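Local coordinates for GlcNAc Inducible Gene 2, GIG2 (Candida albicans, PDB 6AKZ), which binds an iron(III) ion and is probably a metal-dependent oxygenase of the DUF1479 family within the cupin clan, at residues A[170-181]-A[366-377]. Numbering follows the deposited sequence.
Sequences TQLVYGDRIRIR and HSSVLYYGQTPL
Ser367 O is gripped by Arg181 N at 2.8 Å and, more weakly, by the Arg179 guanidinium through NH1. The same NH1 donates to Ser367 OG, which also meets Gly270 O. On the CD side of the same group, NE donates to Tyr371 OH (3.1 Å, N-H...O 167°), while Val369 CG2 covers one face, 3.6 Å above the plane. A bend at chi3 brings this group over Val369, and the tyrosine ring stands 73° from it; bonds at NE and NH1 thus limit its rotation. Strands 178-181 and 367-371 are antiparallel neighbours in the mixed sheet of this cupin-clan fold, and the side chain of Tyr371 lies about 7 Å from the bound iron. On the sheet face bearing Ile178, Ile180 and Leu370, helices 96-112 and 134-140 pack. Beyond Tyr371 the ladder breaks, and waters bridge the separated chains: one joins Leu172 O, Tyr174 N and Gly373 O, and also Thr375 OG1. Where the chains meet again, the Gln171 amide takes over a backbone-like role: OE1 accepts from Thr375 N at 3.2 Å, and NE2 donates in its amide plane to Gly373 O (3.0 Å) and Tyr372 OH (3.1 Å), the tyrosine ring turned 81° from the amide.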
loop_
_atom_site.group_PDB
_atom_site.type_symbol
_atom_site.label_atom_id
_atom_site.label_comp_id
_atom_site.label_asym_id
_atom_site.label_seq_id
_atom_site.Cartn_x
_atom_site.Cartn_y
_atom_site.Cartn_z
ATOM N N THR A 170 7.700 6.651 13.348
ATOM C CA THR A 170 7.761 7.842 12.595
ATOM C C THR A 170 7.012 7.658 11.278
ATOM O O THR A 170 7.335 6.734 10.485
ATOM C CB THR A 170 9.179 8.216 12.332
ATOM O OG1 THR A 170 9.780 8.606 13.589
ATOM C CG2 THR A 170 9.274 9.375 11.342
ATOM N N GLN A 171 6.085 8.596 11.014
ATOM C CA GLN A 171 5.384 8.677 9.733
ATOM C C GLN A 171 6.076 9.666 8.825
ATOM O O GLN A 171 6.280 10.778 9.215
ATOM C CB GLN A 171 3.947 9.121 9.985
ATOM C CG GLN A 171 3.110 9.478 8.801
ATOM C CD GLN A 171 2.808 8.333 7.849
ATOM O OE1 GLN A 171 3.126 7.145 8.085
ATOM N NE2 GLN A 171 2.075 8.667 6.821
ATOM N N LEU A 172 6.394 9.268 7.631
ATOM C CA LEU A 172 6.876 10.184 6.563
ATOM C C LEU A 172 5.716 10.474 5.611
ATOM O O LEU A 172 4.815 9.662 5.400
ATOM C CB LEU A 172 7.993 9.545 5.746
ATOM C CG LEU A 172 9.220 9.162 6.556
ATOM C CD1 LEU A 172 10.299 8.676 5.638
ATOM C CD2 LEU A 172 9.693 10.272 7.491
ATOM N N VAL A 173 5.811 11.612 4.949
ATOM C CA VAL A 173 4.924 11.939 3.884
ATOM C C VAL A 173 5.475 11.500 2.529
ATOM O O VAL A 173 6.542 12.000 2.029
ATOM C CB VAL A 173 4.573 13.430 3.846
ATOM C CG1 VAL A 173 3.751 13.819 2.579
ATOM C CG2 VAL A 173 3.850 13.859 5.138
ATOM N N TYR A 174 4.680 10.634 1.902
ATOM C CA TYR A 174 4.786 10.373 0.471
ATOM C C TYR A 174 3.704 11.244 -0.175
ATOM O O TYR A 174 2.538 11.048 0.084
ATOM C CB TYR A 174 4.609 8.905 0.176
ATOM C CG TYR A 174 4.467 8.597 -1.274
ATOM C CD1 TYR A 174 5.570 8.668 -2.134
ATOM C CD2 TYR A 174 3.244 8.247 -1.798
ATOM C CE1 TYR A 174 5.455 8.354 -3.492
ATOM C CE2 TYR A 174 3.112 7.939 -3.175
ATOM C CZ TYR A 174 4.205 7.993 -4.004
ATOM O OH TYR A 174 4.058 7.699 -5.342
ATOM N N GLY A 175 4.117 12.194 -1.025
ATOM C CA GLY A 175 3.133 13.083 -1.682
ATOM C C GLY A 175 2.252 12.313 -2.617
ATOM O O GLY A 175 2.728 11.555 -3.470
ATOM N N ASP A 176 0.949 12.477 -2.467
ATOM C CA ASP A 176 0.005 11.847 -3.355
ATOM C C ASP A 176 -1.110 12.811 -3.674
ATOM O O ASP A 176 -1.224 13.907 -3.077
ATOM C CB ASP A 176 -0.518 10.536 -2.752
ATOM C CG ASP A 176 -0.800 9.443 -3.792
ATOM O OD1 ASP A 176 -0.973 9.728 -4.955
ATOM O OD2 ASP A 176 -0.891 8.256 -3.426
ATOM N N ARG A 177 -1.960 12.362 -4.585
ATOM C CA ARG A 177 -2.892 13.277 -5.193
ATOM C C ARG A 177 -4.264 13.081 -4.662
ATOM O O ARG A 177 -4.450 12.511 -3.608
ATOM C CB ARG A 177 -2.793 13.155 -6.664
ATOM C CG ARG A 177 -3.039 11.837 -7.178
ATOM C CD ARG A 177 -2.592 11.827 -8.609
ATOM N NE ARG A 177 -2.828 10.495 -9.165
ATOM C CZ ARG A 177 -2.897 10.249 -10.486
ATOM N NH1 ARG A 177 -2.745 11.229 -11.397
ATOM N NH2 ARG A 177 -3.140 9.029 -10.898
ATOM N N ILE A 178 -5.229 13.771 -5.270
ATOM C CA ILE A 178 -6.604 13.673 -4.893
ATOM C C ILE A 178 -7.433 13.080 -6.065
ATOM O O ILE A 178 -7.040 13.105 -7.216
ATOM C CB ILE A 178 -7.126 15.017 -4.383
ATOM C CG1 ILE A 178 -7.243 16.037 -5.480
ATOM C CG2 ILE A 178 -6.208 15.571 -3.249
ATOM C CD1 ILE A 178 -7.992 17.304 -5.057
ATOM N N ARG A 179 -8.572 12.494 -5.706
ATOM C CA ARG A 179 -9.554 12.035 -6.661
ATOM C C ARG A 179 -10.875 12.742 -6.391
ATOM O O ARG A 179 -11.312 12.906 -5.236
ATOM C CB ARG A 179 -9.713 10.531 -6.582
ATOM C CG ARG A 179 -11.001 10.088 -7.278
ATOM C CD ARG A 179 -11.112 8.601 -7.322
ATOM N NE ARG A 179 -11.129 7.857 -6.033
ATOM C CZ ARG A 179 -12.142 7.723 -5.177
ATOM N NH1 ARG A 179 -13.236 8.467 -5.283
ATOM N NH2 ARG A 179 -12.051 6.813 -4.181
ATOM N N ILE A 180 -11.481 13.289 -7.449
ATOM C CA ILE A 180 -12.826 13.823 -7.330
ATOM C C ILE A 180 -13.579 13.217 -8.507
ATOM O O ILE A 180 -13.384 13.669 -9.644
ATOM C CB ILE A 180 -12.868 15.367 -7.433
ATOM C CG1 ILE A 180 -12.010 15.989 -6.334
ATOM C CG2 ILE A 180 -14.287 15.890 -7.254
ATOM C CD1 ILE A 180 -11.841 17.491 -6.449
ATOM N N ARG A 181 -14.326 12.128 -8.249
ATOM C CA ARG A 181 -14.961 11.316 -9.272
ATOM C C ARG A 181 -16.439 11.703 -9.378
ATOM O O ARG A 181 -17.200 11.579 -8.441
ATOM C CB ARG A 181 -14.850 9.862 -8.988
ATOM C CG ARG A 181 -15.428 8.940 -10.088
ATOM C CD ARG A 181 -15.007 7.537 -9.814
ATOM N NE ARG A 181 -15.655 6.607 -10.725
ATOM C CZ ARG A 181 -15.594 5.290 -10.624
ATOM N NH1 ARG A 181 -14.937 4.694 -9.635
ATOM N NH2 ARG A 181 -16.190 4.546 -11.537
ATOM N N HIS A 366 -20.366 13.651 -6.103
ATOM C CA HIS A 366 -18.960 13.334 -6.278
ATOM C C HIS A 366 -18.495 12.344 -5.175
ATOM O O HIS A 366 -19.012 12.334 -4.057
ATOM C CB HIS A 366 -18.085 14.651 -6.293
ATOM C CG HIS A 366 -18.120 15.379 -4.997
ATOM N ND1 HIS A 366 -17.178 15.161 -4.000
ATOM C CD2 HIS A 366 -18.984 16.304 -4.490
ATOM C CE1 HIS A 366 -17.451 15.930 -2.965
ATOM N NE2 HIS A 366 -18.573 16.576 -3.213
ATOM N N SER A 367 -17.613 11.445 -5.610
ATOM C CA SER A 367 -16.907 10.513 -4.762
ATOM C C SER A 367 -15.413 11.022 -4.782
ATOM O O SER A 367 -14.680 10.872 -5.757
ATOM C CB SER A 367 -17.004 9.128 -5.303
ATOM O OG SER A 367 -16.156 8.317 -4.592
ATOM N N SER A 368 -15.022 11.631 -3.674
ATOM C CA SER A 368 -13.747 12.338 -3.572
ATOM C C SER A 368 -12.998 11.910 -2.315
ATOM O O SER A 368 -13.588 11.738 -1.238
ATOM C CB SER A 368 -13.995 13.783 -3.499
ATOM O OG SER A 368 -14.780 14.218 -4.626
ATOM N N VAL A 369 -11.701 11.703 -2.537
ATOM C CA VAL A 369 -10.813 11.298 -1.489
ATOM C C VAL A 369 -9.473 11.988 -1.602
ATOM O O VAL A 369 -9.039 12.445 -2.669
ATOM C CB VAL A 369 -10.633 9.774 -1.383
ATOM C CG1 VAL A 369 -11.957 9.065 -1.258
ATOM C CG2 VAL A 369 -9.798 9.200 -2.525
ATOM N N LEU A 370 -8.787 12.000 -0.474
ATOM C CA LEU A 370 -7.404 12.531 -0.417
ATOM C C LEU A 370 -6.519 11.375 0.003
ATOM O O LEU A 370 -6.714 10.830 1.088
ATOM C CB LEU A 370 -7.395 13.623 0.622
ATOM C CG LEU A 370 -6.145 14.490 0.962
ATOM C CD1 LEU A 370 -6.730 15.678 1.721
ATOM C CD2 LEU A 370 -5.223 13.713 1.893
ATOM N N TYR A 371 -5.675 10.950 -0.915
ATOM C CA TYR A 371 -4.797 9.807 -0.720
ATOM C C TYR A 371 -3.687 10.135 0.252
ATOM O O TYR A 371 -3.031 11.169 0.105
ATOM C CB TYR A 371 -4.169 9.304 -2.018
ATOM C CG TYR A 371 -5.233 8.624 -2.918
ATOM C CD1 TYR A 371 -5.533 7.286 -2.789
ATOM C CD2 TYR A 371 -5.967 9.386 -3.806
ATOM C CE1 TYR A 371 -6.540 6.680 -3.570
ATOM C CE2 TYR A 371 -6.953 8.775 -4.601
ATOM C CZ TYR A 371 -7.246 7.453 -4.477
ATOM O OH TYR A 371 -8.268 6.860 -5.234
ATOM N N TYR A 372 -3.470 9.229 1.207
ATOM C CA TYR A 372 -2.372 9.354 2.210
ATOM C C TYR A 372 -2.124 7.987 2.789
ATOM O O TYR A 372 -3.034 7.446 3.416
ATOM C CB TYR A 372 -2.766 10.444 3.260
ATOM C CG TYR A 372 -1.682 10.770 4.250
ATOM C CD1 TYR A 372 -0.329 10.909 3.816
ATOM C CD2 TYR A 372 -2.002 11.102 5.569
ATOM C CE1 TYR A 372 0.666 11.251 4.744
ATOM C CE2 TYR A 372 -0.989 11.377 6.497
ATOM C CZ TYR A 372 0.316 11.440 6.065
ATOM O OH TYR A 372 1.350 11.715 6.932
ATOM N N GLY A 373 -0.911 7.413 2.562
ATOM C CA GLY A 373 -0.521 6.113 2.931
ATOM C C GLY A 373 0.378 6.169 4.111
ATOM O O GLY A 373 0.885 7.246 4.503
ATOM N N GLN A 374 0.575 4.991 4.717
ATOM C CA GLN A 374 1.569 4.869 5.743
ATOM C C GLN A 374 2.937 4.557 5.185
ATOM O O GLN A 374 3.103 3.540 4.510
ATOM C CB GLN A 374 1.126 3.745 6.702
ATOM C CG GLN A 374 2.116 3.556 7.852
ATOM C CD GLN A 374 1.549 2.657 8.919
ATOM O OE1 GLN A 374 1.479 1.491 8.740
ATOM N NE2 GLN A 374 1.228 3.227 10.106
ATOM N N THR A 375 3.903 5.426 5.470
ATOM C CA THR A 375 5.226 5.337 4.916
ATOM C C THR A 375 6.185 5.488 6.129
ATOM O O THR A 375 6.494 6.581 6.591
ATOM C CB THR A 375 5.435 6.503 3.944
ATOM O OG1 THR A 375 4.427 6.462 2.924
ATOM C CG2 THR A 375 6.811 6.444 3.332
ATOM N N PRO A 376 6.650 4.372 6.688
ATOM C CA PRO A 376 7.536 4.491 7.848
ATOM C C PRO A 376 8.927 4.984 7.484
ATOM O O PRO A 376 9.412 4.745 6.362
ATOM C CB PRO A 376 7.595 3.025 8.381
ATOM C CG PRO A 376 7.434 2.191 7.075
ATOM C CD PRO A 376 6.413 2.983 6.253
ATOM N N LEU A 377 9.529 5.650 8.459
ATOM C CA LEU A 377 10.915 5.990 8.366
ATOM C C LEU A 377 11.709 4.689 8.272
ATOM O O LEU A 377 11.708 3.876 9.184
ATOM C CB LEU A 377 11.391 6.882 9.520
ATOM C CG LEU A 377 12.931 7.145 9.552
ATOM C CD1 LEU A 377 13.312 7.947 8.322
ATOM C CD2 LEU A 377 13.169 7.981 10.825
HETATM O O HOH W 1 2.953 5.792 10.422
HETATM O O HOH W 2 2.941 8.948 3.404
HETATM O O HOH W 3 -0.377 12.149 0.532
HETATM O O HOH W 4 0.754 9.093 0.762
HETATM O O HOH W 5 -3.124 13.845 -1.014
HETATM O O HOH W 6 -9.560 4.373 -4.170
#